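Local coordinates for protein type II restriction enzyme MspI (Moraxella sp., PDB 1SA3) that recognises the double-stranded sequence 5'-CCGG-3' and cuts it after the first C, leaving fragments with terminal 5'-phosphates, at residues R89-G93 with G94-T98; V140-D144 with G145-E149; A129-D132 with V133-C137; D224-S227 with D228-E232; T3-L6 with S7-D11. One frame throughout, in Å; residues are numbered along the deposited sequence.

Contact 1 of 5, residues R89-G93 with G94-T98; sequences RTIAG and GSPKT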
# COMPACT_ATOMS: atom_id res chain seq x y z
N ARG E 89 3.64 -18.00 -4.24
CA ARG E 89 4.74 -17.91 -5.20
C ARG E 89 5.44 -16.56 -5.10
O ARG E 89 4.94 -15.63 -4.48
CB ARG E 89 4.23 -18.14 -6.62
CG ARG E 89 2.99 -17.35 -6.99
CD ARG E 89 2.61 -17.56 -8.45
NE ARG E 89 3.69 -17.17 -9.35
CZ ARG E 89 3.51 -16.71 -10.59
NH1 ARG E 89 2.29 -16.58 -11.08
NH2 ARG E 89 4.56 -16.38 -11.33
N THR E 90 6.61 -16.47 -5.72
CA THR E 90 7.37 -15.24 -5.70
C THR E 90 7.67 -14.85 -7.13
O THR E 90 7.65 -15.68 -8.03
CB THR E 90 8.69 -15.39 -4.94
OG1 THR E 90 9.61 -16.19 -5.70
CG2 THR E 90 8.45 -16.05 -3.60
N ILE E 91 7.94 -13.56 -7.34
CA ILE E 91 8.26 -13.06 -8.66
C ILE E 91 9.47 -12.16 -8.51
O ILE E 91 10.04 -12.06 -7.42
CB ILE E 91 7.10 -12.23 -9.26
CG1 ILE E 91 6.74 -11.10 -8.29
CG2 ILE E 91 5.91 -13.13 -9.55
CD1 ILE E 91 5.65 -10.17 -8.80
N ALA E 92 9.85 -11.50 -9.59
CA ALA E 92 10.98 -10.60 -9.55
C ALA E 92 10.72 -9.56 -8.47
O ALA E 92 9.81 -8.74 -8.60
CB ALA E 92 11.16 -9.93 -10.90
N GLY E 93 11.51 -9.61 -7.41
CA GLY E 93 11.34 -8.65 -6.33
C GLY E 93 10.74 -9.28 -5.08
O GLY E 93 10.62 -8.62 -4.05
N GLY E 94 10.34 -10.54 -5.18
CA GLY E 94 9.77 -11.22 -4.03
C GLY E 94 8.29 -11.55 -4.15
O GLY E 94 7.73 -11.59 -5.24
N SER E 95 7.66 -11.78 -3.01
CA SER E 95 6.24 -12.11 -2.98
C SER E 95 5.40 -10.94 -3.46
O SER E 95 5.66 -9.79 -3.13
CB SER E 95 5.81 -12.48 -1.56
OG SER E 95 6.54 -13.59 -1.09
N PRO E 96 4.37 -11.22 -4.28
CA PRO E 96 3.50 -10.16 -4.80
C PRO E 96 2.96 -9.32 -3.65
O PRO E 96 2.74 -9.83 -2.54
CB PRO E 96 2.40 -10.94 -5.50
CG PRO E 96 3.13 -12.13 -6.03
CD PRO E 96 3.98 -12.53 -4.84
N LYS E 97 2.75 -8.03 -3.92
CA LYS E 97 2.23 -7.09 -2.94
C LYS E 97 0.70 -7.11 -2.80
O LYS E 97 0.11 -6.27 -2.13
CB LYS E 97 2.66 -5.66 -3.29
CG LYS E 97 4.17 -5.46 -3.34
CD LYS E 97 4.78 -5.53 -1.95
CE LYS E 97 6.28 -5.32 -2.00
NZ LYS E 97 6.99 -6.16 -0.99
N THR E 98 0.06 -8.09 -3.43
CA THR E 98 -1.39 -8.18 -3.38
C THR E 98 -1.90 -8.92 -2.15
O THR E 98 -1.63 -10.11 -1.96
CB THR E 98 -1.92 -8.87 -4.65
OG1 THR E 98 -1.47 -8.13 -5.80
CG2 THR E 98 -3.44 -8.90 -4.65
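Ile91 and Gly94 close a tight surface turn in the loop that joins strand 77-84 to strand 100-106, where the chain doubles back just ahead of the metal-site residue Asp99. Two backbone bonds make the closure: Ile91 N reaches Gly94 O at 2.9 Å, with an N-H...O angle of 173°, and Gly94 N returns to Ile91 O at 2.7 Å. The pair thus meets as a single antiparallel, hydrogen-bonded bridge. Between them Ala92 and Gly93 form the corners of a type II beta turn. Gly93 has the positive phi (108°) of the third position of such a turn, where a glycine is favoured because a CB would press on the carbonyl O of the residue before. Beyond the backbone, CG1 of Ile91 stands between the backbone N and the carbonyl carbon (chi1 55°), which lays it against Gly94 O at 3.2 Å. The same branch continues to CD1, which approaches Pro96 CG at 4.2 Å. The neighbouring ring atom of Pro96, CD, lies 3.3 Å from Arg89 O, while Thr90 CG2 comes to 4.0 Å from Ser95 OG. Past the turn Pro96 leans on Leu199, and Lys97 extends to Ala129 and Tyr131 of strand 127-131.

Contact 2 of 5, residues V140-D144 with G145-E149; sequences VGISD and GELKE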
# COMPACT_ATOMS: atom_id res chain seq x y z
N VAL E 140 13.66 -1.12 -11.43
CA VAL E 140 13.48 0.25 -11.92
C VAL E 140 14.19 0.55 -13.25
O VAL E 140 13.79 1.45 -13.98
CB VAL E 140 13.93 1.27 -10.84
CG1 VAL E 140 13.68 2.70 -11.32
CG2 VAL E 140 13.16 1.02 -9.53
N GLY E 141 15.24 -0.21 -13.55
CA GLY E 141 15.96 -0.00 -14.79
C GLY E 141 17.25 0.79 -14.63
O GLY E 141 17.71 1.44 -15.56
N ILE E 142 17.84 0.72 -13.43
CA ILE E 142 19.08 1.44 -13.13
C ILE E 142 20.27 0.48 -13.28
O ILE E 142 20.30 -0.58 -12.66
CB ILE E 142 19.05 2.02 -11.70
CG1 ILE E 142 17.84 2.95 -11.56
CG2 ILE E 142 20.33 2.77 -11.40
CD1 ILE E 142 17.49 3.31 -10.12
N SER E 143 21.24 0.86 -14.10
CA SER E 143 22.41 0.01 -14.31
C SER E 143 23.57 0.44 -13.41
O SER E 143 23.44 1.39 -12.63
CB SER E 143 22.85 0.07 -15.77
OG SER E 143 23.11 1.40 -16.15
N ASP E 144 24.69 -0.26 -13.51
CA ASP E 144 25.86 0.09 -12.70
C ASP E 144 26.22 1.55 -12.95
O ASP E 144 26.00 2.08 -14.03
CB ASP E 144 27.05 -0.82 -13.06
CG ASP E 144 26.85 -2.26 -12.61
OD1 ASP E 144 25.97 -2.51 -11.75
OD2 ASP E 144 27.58 -3.15 -13.10
N GLY E 145 26.76 2.20 -11.93
CA GLY E 145 27.12 3.60 -12.09
C GLY E 145 27.02 4.39 -10.81
O GLY E 145 26.85 3.84 -9.72
N GLU E 146 27.13 5.71 -10.94
CA GLU E 146 27.06 6.62 -9.80
C GLU E 146 25.73 6.54 -9.07
O GLU E 146 25.69 6.57 -7.84
CB GLU E 146 27.32 8.05 -10.26
CG GLU E 146 27.18 9.10 -9.17
CD GLU E 146 27.58 10.48 -9.64
OE1 GLU E 146 27.10 10.92 -10.70
OE2 GLU E 146 28.38 11.14 -8.93
N LEU E 147 24.64 6.43 -9.82
CA LEU E 147 23.31 6.36 -9.21
C LEU E 147 23.22 5.10 -8.36
O LEU E 147 22.88 5.17 -7.18
CB LEU E 147 22.22 6.34 -10.29
CG LEU E 147 20.77 6.20 -9.78
CD1 LEU E 147 20.52 7.17 -8.64
CD2 LEU E 147 19.82 6.47 -10.93
N LYS E 148 23.54 3.94 -8.94
CA LYS E 148 23.48 2.71 -8.17
C LYS E 148 24.34 2.77 -6.91
O LYS E 148 23.92 2.34 -5.84
CB LYS E 148 23.90 1.50 -9.01
CG LYS E 148 23.99 0.20 -8.19
CD LYS E 148 24.34 -1.02 -9.02
CE LYS E 148 23.26 -1.34 -10.05
NZ LYS E 148 23.53 -2.61 -10.77
N GLU E 149 25.55 3.30 -7.03
CA GLU E 149 26.44 3.38 -5.88
C GLU E 149 25.97 4.32 -4.77
O GLU E 149 26.21 4.05 -3.60
CB GLU E 149 27.86 3.77 -6.31
CG GLU E 149 28.54 2.69 -7.14
CD GLU E 149 28.47 1.31 -6.51
OE1 GLU E 149 28.74 1.20 -5.29
OE2 GLU E 149 28.15 0.34 -7.22
O HOH W 1 21.43 -3.06 -12.81
O HOH W 2 24.15 4.01 -11.85
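Ile142 and Leu147 supply the tight half of this contact, at the start of helix 146-157. Their side chains cross at about a right angle: Leu147 CD2 lies 3.8 Å from Ile142 CG2 and 4.0 Å from Ile142 CD1, so one methyl of the leucine touches both branches of the isoleucine. Ile142 places CG2 anti to its own nitrogen and CG1 anti to the carbonyl carbon (chi1 -58°), the setting that presents both branches to Leu147. Both residues are buried and both rest on Tyr178, while Leu147 also meets Leu171 and Leu174 of helix 165-175.

The other side is polar and wetter. Asp144 is exposed but Lys148, side by side with it, is buried. The lysine chain bends at its third torsion (-65°) to bring NZ onto Asp144 OD1 at 2.6 Å, a salt bridge met nearly along the C-O axis. Water 1 accepts from the same NZ at 3.0 Å and donates to Ile142 O, and Glu134 OE1 of helix 133-140 makes a second salt bridge, so Asp144, Glu134 and water 1 satisfy the ammonium group. Water 2 donates to Ser143 O at 2.8 Å and accepts from Lys148 N, linking the loop to the first helical turn by solvent.

Gly145 stands at the N-cap position, where it can offer no side-chain cap, and Gly141, with positive phi, is the first residue after helix 133-140 to leave helical backbone angles. The arrangement is that of a short loop joining two consecutive helices, with a glycine at each boundary.

Contact 3 of 5, residues A129-D132 with V133-C137; sequences AEYD and VETIC. With nucleotides of chain A.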
# COMPACT_ATOMS: atom_id res chain seq x y z
N ALA E 129 7.80 -1.60 2.02
CA ALA E 129 8.61 -2.73 1.57
C ALA E 129 10.08 -2.55 1.90
O ALA E 129 10.53 -1.47 2.27
CB ALA E 129 8.45 -2.92 0.06
N GLU E 130 10.83 -3.64 1.77
CA GLU E 130 12.26 -3.63 2.00
C GLU E 130 12.91 -4.37 0.83
O GLU E 130 12.38 -5.39 0.36
CB GLU E 130 12.61 -4.29 3.34
CG GLU E 130 12.16 -5.73 3.50
CD GLU E 130 12.65 -6.32 4.81
OE1 GLU E 130 12.28 -5.80 5.88
OE2 GLU E 130 13.41 -7.31 4.76
N TYR E 131 14.04 -3.85 0.35
CA TYR E 131 14.71 -4.48 -0.78
C TYR E 131 16.20 -4.26 -0.76
O TYR E 131 16.69 -3.33 -0.13
CB TYR E 131 14.22 -3.89 -2.12
CG TYR E 131 12.73 -3.83 -2.36
CD1 TYR E 131 12.05 -2.62 -2.27
CD2 TYR E 131 12.02 -4.96 -2.77
CE1 TYR E 131 10.71 -2.52 -2.59
CE2 TYR E 131 10.66 -4.87 -3.09
CZ TYR E 131 10.02 -3.65 -3.00
OH TYR E 131 8.69 -3.54 -3.31
N ASP E 132 16.93 -5.11 -1.48
CA ASP E 132 18.36 -4.92 -1.60
C ASP E 132 18.51 -3.97 -2.79
O ASP E 132 17.68 -3.97 -3.70
CB ASP E 132 19.06 -6.24 -1.94
CG ASP E 132 20.53 -6.04 -2.21
OD1 ASP E 132 21.27 -5.73 -1.25
OD2 ASP E 132 20.94 -6.17 -3.38
N VAL E 133 19.57 -3.17 -2.79
CA VAL E 133 19.80 -2.22 -3.86
C VAL E 133 19.75 -2.83 -5.26
O VAL E 133 19.16 -2.25 -6.17
CB VAL E 133 21.17 -1.51 -3.66
CG1 VAL E 133 22.29 -2.55 -3.70
CG2 VAL E 133 21.38 -0.45 -4.73
N GLU E 134 20.35 -4.00 -5.45
CA GLU E 134 20.37 -4.62 -6.78
C GLU E 134 18.97 -4.97 -7.27
O GLU E 134 18.67 -4.89 -8.47
CB GLU E 134 21.24 -5.88 -6.76
CG GLU E 134 22.73 -5.63 -6.47
CD GLU E 134 23.44 -4.87 -7.59
OE1 GLU E 134 22.88 -4.78 -8.71
OE2 GLU E 134 24.56 -4.38 -7.36
N THR E 135 18.10 -5.37 -6.35
CA THR E 135 16.74 -5.73 -6.69
C THR E 135 15.99 -4.50 -7.18
O THR E 135 15.26 -4.55 -8.17
CB THR E 135 16.03 -6.33 -5.47
OG1 THR E 135 16.80 -7.43 -4.98
CG2 THR E 135 14.63 -6.82 -5.82
N ILE E 136 16.17 -3.38 -6.48
CA ILE E 136 15.53 -2.13 -6.85
C ILE E 136 16.00 -1.67 -8.23
O ILE E 136 15.19 -1.36 -9.12
CB ILE E 136 15.88 -1.01 -5.85
CG1 ILE E 136 15.43 -1.42 -4.44
CG2 ILE E 136 15.23 0.29 -6.28
CD1 ILE E 136 15.96 -0.52 -3.34
N CYS E 137 17.31 -1.60 -8.41
CA CYS E 137 17.88 -1.16 -9.67
C CYS E 137 17.40 -2.03 -10.83
O CYS E 137 17.08 -1.52 -11.90
CB CYS E 137 19.41 -1.16 -9.58
SG CYS E 137 20.04 0.18 -8.51
P DC A 4 8.97 -9.53 2.10
OP1 DC A 4 8.21 -9.97 0.91
OP2 DC A 4 9.88 -8.35 2.00
O5' DC A 4 7.91 -9.25 3.24
C5' DC A 4 6.94 -10.24 3.55
C4' DC A 4 6.03 -9.73 4.63
O4' DC A 4 6.75 -9.74 5.89
C3' DC A 4 5.54 -8.29 4.41
O3' DC A 4 4.11 -8.25 4.57
C2' DC A 4 6.29 -7.49 5.46
C1' DC A 4 6.57 -8.51 6.56
N1 DC A 4 7.79 -8.24 7.34
C2 DC A 4 7.76 -8.40 8.74
O2 DC A 4 6.71 -8.79 9.28
N3 DC A 4 8.87 -8.12 9.46
C4 DC A 4 9.97 -7.69 8.85
N4 DC A 4 11.04 -7.40 9.60
C5 DC A 4 10.04 -7.54 7.43
C6 DC A 4 8.94 -7.82 6.72
P DC A 3 15.30 -11.81 2.80
OP1 DC A 3 15.29 -12.16 1.36
OP2 DC A 3 16.13 -10.69 3.28
O5' DC A 3 13.79 -11.55 3.23
C5' DC A 3 12.83 -12.58 3.04
C4' DC A 3 11.48 -12.15 3.57
O4' DC A 3 11.46 -12.23 5.01
C3' DC A 3 11.03 -10.74 3.19
O3' DC A 3 9.72 -10.83 2.65
C2' DC A 3 11.07 -9.98 4.51
C1' DC A 3 10.84 -11.08 5.56
N1 DC A 3 11.45 -10.85 6.89
C2 DC A 3 10.67 -11.03 8.05
O2 DC A 3 9.47 -11.34 7.93
N3 DC A 3 11.24 -10.88 9.26
C4 DC A 3 12.53 -10.55 9.35
N4 DC A 3 13.06 -10.41 10.57
C5 DC A 3 13.34 -10.34 8.19
C6 DC A 3 12.77 -10.49 7.00
O HOH W 3 15.84 -7.63 -2.36
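Asp132 meets Glu134 and Thr135 at the amino end of helix 133-140, which it caps. Asp132 CB lies 4.0 Å from Thr135 OG1, and water 3 joins that hydroxyl to Asp132 N. CG lies anti to the backbone N (chi1 174°), a torsion that swings the carboxylate over the first turn. There OD1 takes a hydrogen bond from Gln155 NE2 of helix 146-157. The remaining oxygen, OD2, accepts from Glu134 N at 3.1 Å, met from well above the carboxylate plane, and also touches Glu134 CB at 3.4 Å. The Glu134 N-H and the helix end would probably favour the charged form of the carboxylate.

The carbonyl of the same residue starts the helical bonding: Ile136 N reaches Asp132 O at 3.2 Å with an angle of 162°, whereas the bond from Thr135 N is weak. Alongside, Tyr131 and Ile136 cross at about a right angle, and Tyr131 CB packs on Ile136 CG1 at 3.6 Å. Tyr131 carries its hydroxyl on to Cys186 O.

Glu130, on the same strand, places OE1 3.2 Å from C5 of deoxycytidine DC4 of DNA chain A, while its OE2 is paired with Lys257. The whole is a strand-to-helix junction with an Asp N-cap, its edge strand lying against the DNA.

Contact 4 of 5, residues D224-S227 with D228-E232; sequences DYVS and DRIAE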
# COMPACT_ATOMS: atom_id res chain seq x y z
N ASP E 224 -2.65 7.95 -8.88
CA ASP E 224 -2.78 9.04 -7.92
C ASP E 224 -1.76 8.98 -6.80
O ASP E 224 -1.25 10.01 -6.36
CB ASP E 224 -4.19 9.06 -7.33
CG ASP E 224 -5.24 9.41 -8.36
OD1 ASP E 224 -4.87 9.86 -9.46
OD2 ASP E 224 -6.44 9.25 -8.07
N TYR E 225 -1.47 7.77 -6.32
CA TYR E 225 -0.49 7.63 -5.25
C TYR E 225 0.85 8.17 -5.74
O TYR E 225 1.53 8.93 -5.04
CB TYR E 225 -0.33 6.16 -4.86
CG TYR E 225 0.72 5.94 -3.80
CD1 TYR E 225 0.44 6.15 -2.44
CD2 TYR E 225 2.02 5.52 -4.15
CE1 TYR E 225 1.42 5.95 -1.46
CE2 TYR E 225 2.99 5.32 -3.17
CZ TYR E 225 2.69 5.54 -1.83
OH TYR E 225 3.65 5.32 -0.87
N VAL E 226 1.24 7.77 -6.96
CA VAL E 226 2.50 8.22 -7.54
C VAL E 226 2.51 9.75 -7.66
O VAL E 226 3.48 10.40 -7.26
CB VAL E 226 2.72 7.60 -8.94
CG1 VAL E 226 3.94 8.23 -9.62
CG2 VAL E 226 2.93 6.09 -8.80
N SER E 227 1.44 10.32 -8.20
CA SER E 227 1.35 11.77 -8.33
C SER E 227 1.53 12.44 -6.98
O SER E 227 2.24 13.44 -6.87
CB SER E 227 -0.00 12.18 -8.92
OG SER E 227 -0.14 11.69 -10.24
N ASP E 228 0.89 11.90 -5.95
CA ASP E 228 0.99 12.47 -4.61
C ASP E 228 2.44 12.45 -4.11
O ASP E 228 2.92 13.45 -3.57
CB ASP E 228 0.11 11.72 -3.61
CG ASP E 228 -1.38 11.90 -3.89
OD1 ASP E 228 -1.75 12.86 -4.60
OD2 ASP E 228 -2.18 11.09 -3.38
N ARG E 229 3.11 11.31 -4.26
CA ARG E 229 4.50 11.18 -3.83
C ARG E 229 5.41 12.12 -4.63
O ARG E 229 6.30 12.76 -4.06
CB ARG E 229 4.98 9.73 -4.00
CG ARG E 229 4.22 8.69 -3.18
CD ARG E 229 4.50 8.83 -1.68
NE ARG E 229 3.86 10.00 -1.08
CZ ARG E 229 2.55 10.13 -0.90
NH1 ARG E 229 1.72 9.16 -1.27
NH2 ARG E 229 2.06 11.23 -0.34
N ILE E 230 5.19 12.20 -5.94
CA ILE E 230 5.99 13.08 -6.82
C ILE E 230 5.85 14.53 -6.37
O ILE E 230 6.82 15.28 -6.33
CB ILE E 230 5.54 12.99 -8.30
CG1 ILE E 230 5.88 11.62 -8.89
CG2 ILE E 230 6.21 14.10 -9.13
CD1 ILE E 230 7.36 11.34 -8.98
N ALA E 231 4.62 14.93 -6.04
CA ALA E 231 4.37 16.29 -5.58
C ALA E 231 5.11 16.54 -4.27
O ALA E 231 5.78 17.56 -4.10
CB ALA E 231 2.86 16.52 -5.40
N GLU E 232 4.98 15.60 -3.35
CA GLU E 232 5.62 15.68 -2.05
C GLU E 232 7.14 15.73 -2.20
O GLU E 232 7.82 16.48 -1.50
CB GLU E 232 5.23 14.46 -1.20
CG GLU E 232 5.66 14.53 0.24
CD GLU E 232 5.36 13.24 0.99
OE1 GLU E 232 4.20 12.79 0.95
OE2 GLU E 232 6.29 12.69 1.61
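Tyr225 and Arg229, one turn apart on helix 222-234, meet through their side chains as well as their backbones. The main-chain bonding is that of a regular alpha helix, with four successive i to i+4 bonds; the one from Ile230 N to Val226 O, for example, measures 2.8 Å.

Between the side chains, Arg229 CG sits over one face of the Tyr225 ring, 3.9 Å from its centroid, as a CH-pi contact offset toward the rim. Bends at the second and third torsions (-69° and 73°) fold the chain back across the ring, so that CZ stands 4.9 Å from the centroid in an off-centre cation-pi contact. The two planes are far from stacked, 63° apart: the guanidinium turns its edge to the ring, with NH1 3.2 Å from Tyr225 CE1. Tyr225 OH is hydrogen-bonded to Gly262 OXT.

Of the ionic links, Arg229 NH2 to Glu232 OE1 is the stronger, 2.9 Å long and in the guanidinium plane; NE adds a weak bond to the same oxygen. Glu232 OE2 also pairs with Lys125.

Apolar packing is slight: Val226 and Ile230 run side by side, their CG1 atoms 4.0 Å apart, and Ile230 reaches Ile183 of helix 179-188.

Held at one edge by a carboxylate and at another by the ring, the guanidinium is probably fixed in rotation, its positive charge matched by Glu232.

Contact 5 of 5, residues T3-L6 with S7-D11; sequences TELL and SKLYD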
# COMPACT_ATOMS: atom_id res chain seq x y z
N THR E 3 -18.82 0.39 14.35
CA THR E 3 -20.10 0.12 13.74
C THR E 3 -20.49 -1.31 14.03
O THR E 3 -19.74 -2.06 14.65
CB THR E 3 -20.01 0.27 12.23
OG1 THR E 3 -19.07 -0.69 11.74
CG2 THR E 3 -19.54 1.66 11.88
N GLU E 4 -21.67 -1.69 13.56
CA GLU E 4 -22.18 -3.03 13.74
C GLU E 4 -21.18 -4.04 13.17
O GLU E 4 -20.84 -5.02 13.82
CB GLU E 4 -23.53 -3.18 13.04
CG GLU E 4 -24.26 -4.48 13.37
CD GLU E 4 -25.53 -4.67 12.54
OE1 GLU E 4 -26.38 -5.49 12.95
OE2 GLU E 4 -25.67 -4.02 11.49
N LEU E 5 -20.71 -3.79 11.95
CA LEU E 5 -19.76 -4.69 11.31
C LEU E 5 -18.41 -4.71 12.02
O LEU E 5 -17.87 -5.78 12.29
CB LEU E 5 -19.55 -4.30 9.84
CG LEU E 5 -18.54 -5.15 9.05
CD1 LEU E 5 -18.97 -6.62 9.05
CD2 LEU E 5 -18.44 -4.62 7.63
N LEU E 6 -17.86 -3.54 12.32
CA LEU E 6 -16.56 -3.49 12.98
C LEU E 6 -16.63 -4.09 14.37
O LEU E 6 -15.69 -4.74 14.82
CB LEU E 6 -16.04 -2.06 13.08
CG LEU E 6 -15.05 -1.58 12.01
CD1 LEU E 6 -14.41 -0.28 12.50
CD2 LEU E 6 -13.96 -2.64 11.77
N SER E 7 -17.75 -3.87 15.06
CA SER E 7 -17.90 -4.41 16.40
C SER E 7 -17.83 -5.93 16.30
O SER E 7 -17.21 -6.59 17.14
CB SER E 7 -19.24 -3.99 17.01
OG SER E 7 -19.39 -4.56 18.30
N LYS E 8 -18.44 -6.48 15.27
CA LYS E 8 -18.42 -7.92 15.06
C LYS E 8 -17.01 -8.42 14.79
O LYS E 8 -16.58 -9.42 15.35
CB LYS E 8 -19.33 -8.30 13.88
CG LYS E 8 -19.17 -9.75 13.45
CD LYS E 8 -20.02 -10.06 12.21
CE LYS E 8 -19.49 -11.28 11.47
NZ LYS E 8 -19.49 -12.49 12.32
N LEU E 9 -16.29 -7.72 13.91
CA LEU E 9 -14.93 -8.12 13.58
C LEU E 9 -13.99 -8.00 14.79
O LEU E 9 -13.16 -8.88 15.01
CB LEU E 9 -14.39 -7.29 12.41
CG LEU E 9 -15.20 -7.41 11.10
CD1 LEU E 9 -14.53 -6.62 9.99
CD2 LEU E 9 -15.32 -8.87 10.70
N TYR E 10 -14.12 -6.93 15.56
CA TYR E 10 -13.25 -6.79 16.73
C TYR E 10 -13.50 -7.94 17.70
O TYR E 10 -12.59 -8.40 18.38
CB TYR E 10 -13.48 -5.45 17.44
CG TYR E 10 -12.61 -4.33 16.92
CD1 TYR E 10 -12.78 -3.85 15.62
CD2 TYR E 10 -11.60 -3.78 17.70
CE1 TYR E 10 -11.96 -2.84 15.12
CE2 TYR E 10 -10.78 -2.77 17.21
CZ TYR E 10 -10.96 -2.30 15.92
OH TYR E 10 -10.16 -1.30 15.42
N ASP E 11 -14.74 -8.41 17.74
CA ASP E 11 -15.08 -9.51 18.63
C ASP E 11 -14.52 -10.81 18.09
O ASP E 11 -13.90 -11.58 18.83
CB ASP E 11 -16.60 -9.62 18.77
CG ASP E 11 -17.02 -10.61 19.84
OD1 ASP E 11 -16.63 -10.41 21.02
OD2 ASP E 11 -17.72 -11.60 19.52
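Leu6 and Tyr10 lie side by side on one face of the N-terminal helix 4-12, pointing the same way. The helix is an amphipathic one whose start is capped by Thr3: OG1 accepts from Leu6 N at 3.2 Å in a nearly straight bond (170°) and is also hydrogen-bonded to Glu59 OE1 of helix 57-69. Thr3 O begins the main-chain pattern by taking Ser7 N at 2.7 Å.

Against the tyrosine, Leu6 comes in at the ring's edge and in its plane, CD2 lying 3.9 Å from Tyr10 CE1, so that neither face of the ring is used by this leucine. The same CD2 approaches Leu9 CD1 at 4.4 Å, and Leu5 CD1 lies equally far from Leu9 CG, which makes the three leucines neighbours in loose van der Waals contact. Leu5 and Leu6 both press on Tyr37 of helix 23-41, and Leu9 touches Lys36 and Asp40 there, so the apolar side seats this helix on its neighbour. Tyr10 directs its hydroxyl to Arg212 O and Tyr34 OH, while Lys8 and Glu4 are exposed. Leu6 O both receives the bond from Tyr10 N, at 2.8 Å, and lies at the ring's edge, 3.1 Å from Tyr10 CD1.

How the contacts relate
Contacts 2 and 3 belong together: helices 133-140 and 146-157 follow one another, and Ile142 N probably bonds to Cys137 O. Contacts 2, 3 and 4 are partly buried. Contact 1, a surface turn held by backbone bonds, touches contact 3 where Lys97 and Gly93 meet Tyr131 and Thr135, bringing it beside the DNA-facing strand. Contact 5 is the most buried, with five of eight touching residues enclosed, and relies on leucine packing; contact 4 is mixed, adding an aromatic-arginine pair to its helix. Contact 5 lies on the far side of the chain's centre from contacts 2, 3 and 4, its centre about 48 Å from that of contact 2.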